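Local coordinates for protein H subunit of photosynthetic reaction center complex (Rhodopseudomonas palustris, PDB 6Z5S) that probably covers the cytoplasmic face of the photosynthetic reaction centre, held in the membrane by a single helix, and supports the quinone-binding subunits beneath it, at residues D32-Y37 against D59-L64; G100-D105 against T243-P248; V193-I198 against A237-G242. All blocks are in the same frame, centred on the assembly; numbering follows the deposited sequence.

Overall arrangement
Interaction 1 lies near the membrane, where the chain leaves transmembrane helix 9-31; interactions 2 and 3 belong to the globular part and share helix 229-245. The centre of interaction 1 is 32 Å from that of interaction 2 and 30 Å from that of interaction 3, with nearest atoms about 19 and 17 Å apart. Interactions 2 and 3 have centres 13 Å apart and touch: Phe103 CE2 comes 3.6 Å from Gly242 N, and its ring packs on Ala241. In sequence interaction 3 falls within the span that interaction 2 bridges. Lipid belongs to interaction 1, which contains Lys33 and Tyr37 of a cardiolipin pocket; the Arg34 side chain is about 11 Å from a bound ubiquinone-10.

Interaction 1: D32-Y37 against D59-L64; sequences DKREGY and DPKTYL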
loop_
_atom_site.group_PDB
_atom_site.type_symbol
_atom_site.label_atom_id
_atom_site.label_comp_id
_atom_site.label_asym_id
_atom_site.label_seq_id
_atom_site.Cartn_x
_atom_site.Cartn_y
_atom_site.Cartn_z
ATOM N N ASP D 32 -16.407 7.548 -11.256
ATOM C CA ASP D 32 -16.780 6.153 -11.455
ATOM C C ASP D 32 -17.978 5.993 -12.377
ATOM O O ASP D 32 -18.203 4.893 -12.893
ATOM C CB ASP D 32 -17.111 5.495 -10.120
ATOM C CG ASP D 32 -15.886 5.159 -9.305
ATOM O OD1 ASP D 32 -14.765 5.223 -9.841
ATOM O OD2 ASP D 32 -16.052 4.822 -8.115
ATOM N N LYS D 33 -18.766 7.046 -12.581
ATOM C CA LYS D 33 -20.026 6.953 -13.301
ATOM C C LYS D 33 -19.914 7.437 -14.737
ATOM O O LYS D 33 -20.890 7.941 -15.297
ATOM C CB LYS D 33 -21.111 7.730 -12.564
ATOM C CG LYS D 33 -21.370 7.198 -11.186
ATOM C CD LYS D 33 -22.732 7.575 -10.699
ATOM C CE LYS D 33 -22.995 6.967 -9.349
ATOM N NZ LYS D 33 -24.345 7.305 -8.860
ATOM N N ARG D 34 -18.749 7.286 -15.349
ATOM C CA ARG D 34 -18.558 7.669 -16.735
ATOM C C ARG D 34 -18.878 6.545 -17.706
ATOM O O ARG D 34 -18.855 6.770 -18.917
ATOM C CB ARG D 34 -17.124 8.151 -16.955
ATOM C CG ARG D 34 -16.819 9.489 -16.315
ATOM C CD ARG D 34 -15.644 10.154 -16.989
ATOM N NE ARG D 34 -15.361 11.472 -16.438
ATOM C CZ ARG D 34 -16.002 12.582 -16.784
ATOM N NH1 ARG D 34 -16.975 12.541 -17.681
ATOM N NH2 ARG D 34 -15.671 13.734 -16.231
ATOM N N GLU D 35 -19.168 5.346 -17.213
ATOM C CA GLU D 35 -19.636 4.255 -18.050
ATOM C C GLU D 35 -20.814 3.596 -17.360
ATOM O O GLU D 35 -20.846 3.504 -16.133
ATOM C CB GLU D 35 -18.543 3.209 -18.313
ATOM C CG GLU D 35 -17.333 3.723 -19.072
ATOM C CD GLU D 35 -17.435 3.511 -20.573
ATOM O OE1 GLU D 35 -18.473 3.005 -21.041
ATOM O OE2 GLU D 35 -16.471 3.849 -21.288
ATOM N N GLY D 36 -21.779 3.143 -18.150
ATOM C CA GLY D 36 -22.877 2.371 -17.613
ATOM C C GLY D 36 -24.020 3.172 -17.049
ATOM O O GLY D 36 -24.755 2.660 -16.204
ATOM N N TYR D 37 -24.202 4.409 -17.490
ATOM C CA TYR D 37 -25.255 5.262 -16.967
ATOM C C TYR D 37 -25.925 5.997 -18.114
ATOM O O TYR D 37 -25.278 6.290 -19.125
ATOM C CB TYR D 37 -24.704 6.266 -15.949
ATOM C CG TYR D 37 -24.450 5.638 -14.610
ATOM C CD1 TYR D 37 -23.240 5.029 -14.333
ATOM C CD2 TYR D 37 -25.425 5.632 -13.635
ATOM C CE1 TYR D 37 -23.007 4.441 -13.123
ATOM C CE2 TYR D 37 -25.199 5.047 -12.415
ATOM C CZ TYR D 37 -23.989 4.451 -12.165
ATOM O OH TYR D 37 -23.758 3.869 -10.946
ATOM N N ASP D 59 -20.688 15.178 -17.088
ATOM C CA ASP D 59 -20.885 15.394 -18.508
ATOM C C ASP D 59 -19.962 14.477 -19.303
ATOM O O ASP D 59 -18.894 14.095 -18.820
ATOM C CB ASP D 59 -20.609 16.845 -18.877
ATOM C CG ASP D 59 -21.272 17.811 -17.945
ATOM O OD1 ASP D 59 -20.554 18.466 -17.167
ATOM O OD2 ASP D 59 -22.514 17.914 -17.982
ATOM N N PRO D 60 -20.346 14.113 -20.523
ATOM C CA PRO D 60 -19.523 13.191 -21.307
ATOM C C PRO D 60 -18.123 13.740 -21.525
ATOM O O PRO D 60 -17.934 14.927 -21.792
ATOM C CB PRO D 60 -20.292 13.071 -22.623
ATOM C CG PRO D 60 -21.680 13.408 -22.270
ATOM C CD PRO D 60 -21.588 14.463 -21.226
ATOM N N LYS D 61 -17.138 12.863 -21.398
ATOM C CA LYS D 61 -15.740 13.249 -21.475
ATOM C C LYS D 61 -15.198 12.931 -22.855
ATOM O O LYS D 61 -15.456 11.857 -23.399
ATOM C CB LYS D 61 -14.914 12.529 -20.415
ATOM C CG LYS D 61 -13.487 12.999 -20.340
ATOM C CD LYS D 61 -12.720 12.172 -19.349
ATOM C CE LYS D 61 -11.477 12.882 -18.879
ATOM N NZ LYS D 61 -10.902 12.184 -17.702
ATOM N N THR D 62 -14.424 13.853 -23.402
ATOM C CA THR D 62 -13.948 13.756 -24.769
ATOM C C THR D 62 -12.445 13.531 -24.778
ATOM O O THR D 62 -11.683 14.391 -24.333
ATOM C CB THR D 62 -14.310 15.023 -25.530
ATOM O OG1 THR D 62 -15.654 15.389 -25.205
ATOM C CG2 THR D 62 -14.229 14.782 -26.986
ATOM N N TYR D 63 -12.028 12.377 -25.277
ATOM C CA TYR D 63 -10.629 12.044 -25.441
ATOM C C TYR D 63 -10.202 12.322 -26.870
ATOM O O TYR D 63 -10.953 12.073 -27.816
ATOM C CB TYR D 63 -10.386 10.575 -25.119
ATOM C CG TYR D 63 -10.647 10.219 -23.688
ATOM C CD1 TYR D 63 -9.676 10.408 -22.727
ATOM C CD2 TYR D 63 -11.861 9.694 -23.295
ATOM C CE1 TYR D 63 -9.903 10.087 -21.418
ATOM C CE2 TYR D 63 -12.099 9.370 -21.987
ATOM C CZ TYR D 63 -11.115 9.568 -21.052
ATOM O OH TYR D 63 -11.344 9.247 -19.739
ATOM N N LEU D 64 -8.986 12.821 -27.019
ATOM C CA LEU D 64 -8.380 13.046 -28.318
ATOM C C LEU D 64 -7.509 11.852 -28.670
ATOM O O LEU D 64 -6.689 11.421 -27.857
ATOM C CB LEU D 64 -7.551 14.326 -28.304
ATOM C CG LEU D 64 -6.794 14.666 -29.579
ATOM C CD1 LEU D 64 -7.757 15.110 -30.657
ATOM C CD2 LEU D 64 -5.775 15.743 -29.293
#
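Arg34 reaches across to the backbone of Asp59 and, on the way, lies over the aliphatic part of Lys61. Arg34 NH1 donates to Asp59 O at 2.7 Å with an N-H...O angle of 146°. The oxygen sits at the edge of the guanidinium, 4° out of its plane, and the donor approaches the carbonyl almost head-on. This is the close part of the contact: Lys61 CB covers one face of the guanidinium, 3.4 Å from Arg34 NH1, and Lys61 CD comes 4.0 Å from Arg34 NE. The two long side chains cross at about a right angle. Lys61 starts with CG anti to its backbone N (chi1 -174°) and stays extended, which brings CB and CD past the guanidinium.

The contact ties the segment that follows transmembrane helix 9-31 to the entry of strand 61-64, which pairs antiparallel with strand 70-73. Arginine suits the place since it serves two partners at once, NE forming a salt bridge with Glu31 at the end of that helix. Cut back to an alanine, the position is likely to leave Asp59 O and the Glu31 carboxylate without this donor and uncover the methylenes of Lys61.

The other side is looser. Pro60 and the Asp59 side chain point away from segment 32-37 and are exposed; the Asp59 carboxylate pairs with a basic side chain of a neighbouring protein, while Lys61 NZ forms a salt bridge with an acidic side chain of another protein's chain.

Interaction 2: G100-D105 against T243-P248; sequences GNPFAD and TLYATP
Pro102 and Phe103, at the start of the short helix 102-105, receive Tyr245, at the end of helix 229-245, and the Ala246 that follows. Just before them Asn101 holds the N-cap position, and Asn101 O accepts Asp105 N at 2.9 Å, closing the helical turn that presents both side chains.

Pro102 follows as the first residue of that turn, a place that suits proline: its ring fixes phi near the helical value (-64°), and the first turn of a helix does not need the missing N-H. Its pyrrolidine lies over one face of the Tyr245 ring in a CH-pi contact: Pro102 CG stands 3.7 Å from the Tyr245 ring centroid, 21° off the normal, and Pro102 CB comes 3.5 Å from Tyr245 CD2. Leu244 CD2 lies over the other face, toward its rim. Tyrosine serves here through its broad flat face.

Phe103 comes next. Its CG stands beside the backbone N and anti to the carbonyl carbon (chi1 -76°), a torsion that carries the ring across to the other helix. There the phenylalanine and tyrosine side chains run antiparallel past one another: Phe103 CE1 meets Tyr245 CB at 3.9 Å, and Phe103 CZ meets Ala246 CB, also at 3.9 Å, with the methyl at the edge of the ring, near its plane. The small alanine lets the phenylalanine come close to the backbone.

The one-turn helix 102-105, reached soon after strand 96-98 and tied at its end by a hydrogen bond from Arg80 to the carbonyl oxygen of Asp105, thus lies against the C-terminal turns of helix 229-245, where Phe103 also meets Tyr238 edge-to-face.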
loop_
_atom_site.group_PDB
_atom_site.type_symbol
_atom_site.label_atom_id
_atom_site.label_comp_id
_atom_site.label_asym_id
_atom_site.label_seq_id
_atom_site.Cartn_x
_atom_site.Cartn_y
_atom_site.Cartn_z
ATOM N N GLY D 100 -32.042 -18.426 -27.049
ATOM C CA GLY D 100 -31.443 -19.221 -28.101
ATOM C C GLY D 100 -30.168 -19.927 -27.695
ATOM O O GLY D 100 -30.097 -20.531 -26.622
ATOM N N ASN D 101 -29.155 -19.871 -28.557
ATOM C CA ASN D 101 -27.871 -20.492 -28.274
ATOM C C ASN D 101 -26.940 -19.448 -27.678
ATOM O O ASN D 101 -26.523 -18.528 -28.396
ATOM C CB ASN D 101 -27.267 -21.076 -29.539
ATOM C CG ASN D 101 -25.850 -21.551 -29.336
ATOM O OD1 ASN D 101 -25.529 -22.162 -28.320
ATOM N ND2 ASN D 101 -24.988 -21.269 -30.301
ATOM N N PRO D 102 -26.576 -19.549 -26.402
ATOM C CA PRO D 102 -25.771 -18.486 -25.784
ATOM C C PRO D 102 -24.400 -18.319 -26.403
ATOM O O PRO D 102 -23.745 -17.302 -26.151
ATOM C CB PRO D 102 -25.673 -18.930 -24.322
ATOM C CG PRO D 102 -25.850 -20.395 -24.372
ATOM C CD PRO D 102 -26.811 -20.668 -25.479
ATOM N N PHE D 103 -23.935 -19.284 -27.195
ATOM C CA PHE D 103 -22.669 -19.111 -27.896
ATOM C C PHE D 103 -22.812 -18.134 -29.049
ATOM O O PHE D 103 -21.914 -17.321 -29.295
ATOM C CB PHE D 103 -22.157 -20.457 -28.395
ATOM C CG PHE D 103 -21.571 -21.310 -27.321
ATOM C CD1 PHE D 103 -22.377 -22.115 -26.551
ATOM C CD2 PHE D 103 -20.216 -21.303 -27.081
ATOM C CE1 PHE D 103 -21.844 -22.897 -25.562
ATOM C CE2 PHE D 103 -19.677 -22.085 -26.092
ATOM C CZ PHE D 103 -20.493 -22.884 -25.334
ATOM N N ALA D 104 -23.931 -18.192 -29.766
ATOM C CA ALA D 104 -24.167 -17.287 -30.880
ATOM C C ALA D 104 -24.815 -15.981 -30.450
ATOM O O ALA D 104 -24.561 -14.942 -31.066
ATOM C CB ALA D 104 -25.045 -17.965 -31.933
ATOM N N ASP D 105 -25.643 -16.011 -29.408
ATOM C CA ASP D 105 -26.297 -14.791 -28.957
ATOM C C ASP D 105 -25.318 -13.839 -28.293
ATOM O O ASP D 105 -25.485 -12.618 -28.384
ATOM C CB ASP D 105 -27.422 -15.130 -27.987
ATOM C CG ASP D 105 -28.389 -16.137 -28.552
ATOM O OD1 ASP D 105 -28.360 -16.365 -29.776
ATOM O OD2 ASP D 105 -29.170 -16.711 -27.767
ATOM N N THR D 243 -17.625 -21.614 -20.251
ATOM C CA THR D 243 -17.428 -21.729 -18.813
ATOM C C THR D 243 -18.730 -21.973 -18.073
ATOM O O THR D 243 -18.702 -22.394 -16.914
ATOM C CB THR D 243 -16.755 -20.470 -18.267
ATOM O OG1 THR D 243 -17.709 -19.405 -18.211
ATOM C CG2 THR D 243 -15.595 -20.057 -19.150
ATOM N N LEU D 244 -19.867 -21.729 -18.710
ATOM C CA LEU D 244 -21.141 -21.915 -18.038
ATOM C C LEU D 244 -22.090 -22.775 -18.858
ATOM O O LEU D 244 -22.930 -23.481 -18.298
ATOM C CB LEU D 244 -21.786 -20.564 -17.749
ATOM C CG LEU D 244 -22.856 -20.556 -16.666
ATOM C CD1 LEU D 244 -22.218 -20.712 -15.309
ATOM C CD2 LEU D 244 -23.662 -19.284 -16.733
ATOM N N TYR D 245 -21.972 -22.723 -20.181
ATOM C CA TYR D 245 -22.959 -23.339 -21.048
ATOM C C TYR D 245 -22.457 -24.554 -21.808
ATOM O O TYR D 245 -23.278 -25.282 -22.375
ATOM C CB TYR D 245 -23.492 -22.314 -22.052
ATOM C CG TYR D 245 -24.217 -21.168 -21.410
ATOM C CD1 TYR D 245 -25.377 -21.376 -20.695
ATOM C CD2 TYR D 245 -23.745 -19.874 -21.524
ATOM C CE1 TYR D 245 -26.044 -20.335 -20.110
ATOM C CE2 TYR D 245 -24.409 -18.826 -20.941
ATOM C CZ TYR D 245 -25.558 -19.064 -20.238
ATOM O OH TYR D 245 -26.223 -18.020 -19.655
ATOM N N ALA D 246 -21.150 -24.804 -21.848
ATOM C CA ALA D 246 -20.681 -25.984 -22.573
ATOM C C ALA D 246 -20.817 -27.241 -21.722
ATOM O O ALA D 246 -21.683 -28.083 -21.984
ATOM C CB ALA D 246 -19.231 -25.792 -23.024
ATOM N N THR D 247 -20.009 -27.341 -20.651
ATOM C CA THR D 247 -19.895 -28.524 -19.798
ATOM C C THR D 247 -20.029 -29.787 -20.645
ATOM O O THR D 247 -21.016 -30.521 -20.512
ATOM C CB THR D 247 -20.950 -28.499 -18.689
ATOM O OG1 THR D 247 -20.979 -27.199 -18.093
ATOM C CG2 THR D 247 -20.614 -29.520 -17.607
ATOM N N PRO D 248 -19.068 -30.068 -21.532
ATOM C CA PRO D 248 -19.333 -31.012 -22.628
ATOM C C PRO D 248 -19.565 -32.444 -22.175
ATOM O O PRO D 248 -18.734 -33.325 -22.422
ATOM C CB PRO D 248 -18.063 -30.909 -23.482
ATOM C CG PRO D 248 -17.018 -30.448 -22.544
ATOM C CD PRO D 248 -17.708 -29.506 -21.610
#

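Interaction 3: V193-I198 against A237-G242; sequences VPFALI and AYYGAG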
loop_
_atom_site.group_PDB
_atom_site.type_symbol
_atom_site.label_atom_id
_atom_site.label_comp_id
_atom_site.label_asym_id
_atom_site.label_seq_id
_atom_site.Cartn_x
_atom_site.Cartn_y
_atom_site.Cartn_z
ATOM N N VAL D 193 -4.860 -17.238 -25.986
ATOM C CA VAL D 193 -3.871 -17.990 -25.215
ATOM C C VAL D 193 -4.339 -18.282 -23.794
ATOM O O VAL D 193 -4.182 -19.427 -23.341
ATOM C CB VAL D 193 -2.511 -17.265 -25.250
ATOM C CG1 VAL D 193 -1.543 -17.911 -24.286
ATOM C CG2 VAL D 193 -1.947 -17.277 -26.652
ATOM N N PRO D 194 -4.911 -17.332 -23.044
ATOM C CA PRO D 194 -5.347 -17.662 -21.680
ATOM C C PRO D 194 -6.395 -18.754 -21.616
ATOM O O PRO D 194 -6.575 -19.358 -20.554
ATOM C CB PRO D 194 -5.899 -16.331 -21.159
ATOM C CG PRO D 194 -5.201 -15.310 -21.948
ATOM C CD PRO D 194 -5.065 -15.892 -23.312
ATOM N N PHE D 195 -7.092 -19.030 -22.709
ATOM C CA PHE D 195 -8.085 -20.089 -22.742
ATOM C C PHE D 195 -7.498 -21.421 -23.173
ATOM O O PHE D 195 -8.252 -22.368 -23.409
ATOM C CB PHE D 195 -9.233 -19.708 -23.673
ATOM C CG PHE D 195 -10.244 -18.803 -23.047
ATOM C CD1 PHE D 195 -11.136 -19.288 -22.113
ATOM C CD2 PHE D 195 -10.308 -17.471 -23.396
ATOM C CE1 PHE D 195 -12.066 -18.465 -21.541
ATOM C CE2 PHE D 195 -11.240 -16.642 -22.825
ATOM C CZ PHE D 195 -12.121 -17.141 -21.896
ATOM N N ALA D 196 -6.182 -21.517 -23.287
ATOM C CA ALA D 196 -5.538 -22.735 -23.742
ATOM C C ALA D 196 -4.408 -23.104 -22.797
ATOM O O ALA D 196 -3.749 -22.236 -22.221
ATOM C CB ALA D 196 -4.995 -22.587 -25.163
ATOM N N LEU D 197 -4.193 -24.403 -22.644
ATOM C CA LEU D 197 -3.076 -24.928 -21.868
ATOM C C LEU D 197 -2.009 -25.375 -22.860
ATOM O O LEU D 197 -1.946 -26.543 -23.247
ATOM C CB LEU D 197 -3.509 -26.069 -20.960
ATOM C CG LEU D 197 -4.007 -25.650 -19.578
ATOM C CD1 LEU D 197 -2.898 -24.921 -18.843
ATOM C CD2 LEU D 197 -5.260 -24.793 -19.656
ATOM N N ILE D 198 -1.175 -24.429 -23.278
ATOM C CA ILE D 198 -0.080 -24.732 -24.208
ATOM C C ILE D 198 1.108 -25.142 -23.348
ATOM O O ILE D 198 2.016 -24.368 -23.038
ATOM C CB ILE D 198 0.218 -23.570 -25.162
ATOM C CG1 ILE D 198 1.351 -23.966 -26.105
ATOM C CG2 ILE D 198 0.485 -22.270 -24.408
ATOM C CD1 ILE D 198 1.043 -25.204 -26.901
ATOM N N ALA D 237 -15.432 -14.070 -26.099
ATOM C CA ALA D 237 -16.761 -14.311 -25.561
ATOM C C ALA D 237 -17.273 -15.687 -25.942
ATOM O O ALA D 237 -17.928 -16.352 -25.134
ATOM C CB ALA D 237 -17.718 -13.231 -26.052
ATOM N N TYR D 238 -16.997 -16.129 -27.168
ATOM C CA TYR D 238 -17.348 -17.489 -27.543
ATOM C C TYR D 238 -16.662 -18.488 -26.631
ATOM O O TYR D 238 -17.250 -19.506 -26.259
ATOM C CB TYR D 238 -16.971 -17.753 -28.997
ATOM C CG TYR D 238 -17.392 -19.112 -29.481
ATOM C CD1 TYR D 238 -18.639 -19.308 -30.042
ATOM C CD2 TYR D 238 -16.548 -20.200 -29.371
ATOM C CE1 TYR D 238 -19.029 -20.544 -30.480
ATOM C CE2 TYR D 238 -16.933 -21.440 -29.802
ATOM C CZ TYR D 238 -18.173 -21.606 -30.357
ATOM O OH TYR D 238 -18.561 -22.847 -30.793
ATOM N N TYR D 239 -15.419 -18.212 -26.256
ATOM C CA TYR D 239 -14.741 -19.141 -25.362
ATOM C C TYR D 239 -15.208 -19.006 -23.921
ATOM O O TYR D 239 -15.254 -20.003 -23.197
ATOM C CB TYR D 239 -13.234 -18.954 -25.455
ATOM C CG TYR D 239 -12.669 -19.572 -26.700
ATOM C CD1 TYR D 239 -12.391 -20.923 -26.759
ATOM C CD2 TYR D 239 -12.440 -18.808 -27.827
ATOM C CE1 TYR D 239 -11.882 -21.488 -27.902
ATOM C CE2 TYR D 239 -11.932 -19.363 -28.967
ATOM C CZ TYR D 239 -11.656 -20.702 -29.001
ATOM O OH TYR D 239 -11.150 -21.245 -30.151
ATOM N N GLY D 240 -15.564 -17.800 -23.484
ATOM C CA GLY D 240 -16.100 -17.636 -22.148
ATOM C C GLY D 240 -17.475 -18.232 -21.963
ATOM O O GLY D 240 -17.834 -18.591 -20.840
ATOM N N ALA D 241 -18.259 -18.328 -23.035
ATOM C CA ALA D 241 -19.576 -18.943 -22.925
ATOM C C ALA D 241 -19.480 -20.379 -22.446
ATOM O O ALA D 241 -20.349 -20.847 -21.705
ATOM C CB ALA D 241 -20.299 -18.883 -24.266
ATOM N N GLY D 242 -18.427 -21.090 -22.845
ATOM C CA GLY D 242 -18.268 -22.468 -22.439
ATOM C C GLY D 242 -18.067 -22.655 -20.954
ATOM O O GLY D 242 -18.317 -23.747 -20.441
#
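Phe195 sets the face of its ring on Tyr239 CB, with its far end beside Gly240, joining the PRC-barrel domain to the C-terminal helix 229-245. The phenylalanine belongs to a 3-10 turn, 193-195, that follows strand 188-192, an edge strand of the four-stranded antiparallel sheet within this chain; the turn is closed by Ala196 N bonding to Val193 O at 2.9 Å.

Both aromatic side chains have the same first torsion, with CG beside the backbone N and anti to the carbonyl carbon (chi1 -81° in Phe195). In Phe195 this sends the ring straight at the helix. In Tyr239 the CB faces the turn, but the remainder of the side chain turns off toward strand 188-192, where its hydroxyl bonds to the carbonyl oxygen of Leu190. As a result the methylene, rather than the phenol ring, makes the contact. Tyr239 CB is centred over the Phe195 ring in a CH-pi arrangement, 3.8 Å from the Phe195 centroid and 7° off the ring normal. The two rings, tilted by 29°, are displaced laterally, so little of either faces the other, and their centroids are 5.9 Å apart.

Residue types fit these roles. A flat phenylalanine can cover helix backbone as well as a methylene, and the tyrosine combines an apolar root with a polar end that reaches the neighbouring strand. All three touching residues are buried. Where Gly240 carries no side chain, the end of the Phe195 ring rests on the helix backbone itself, Phe195 CZ lying 3.8 Å from Gly240 N.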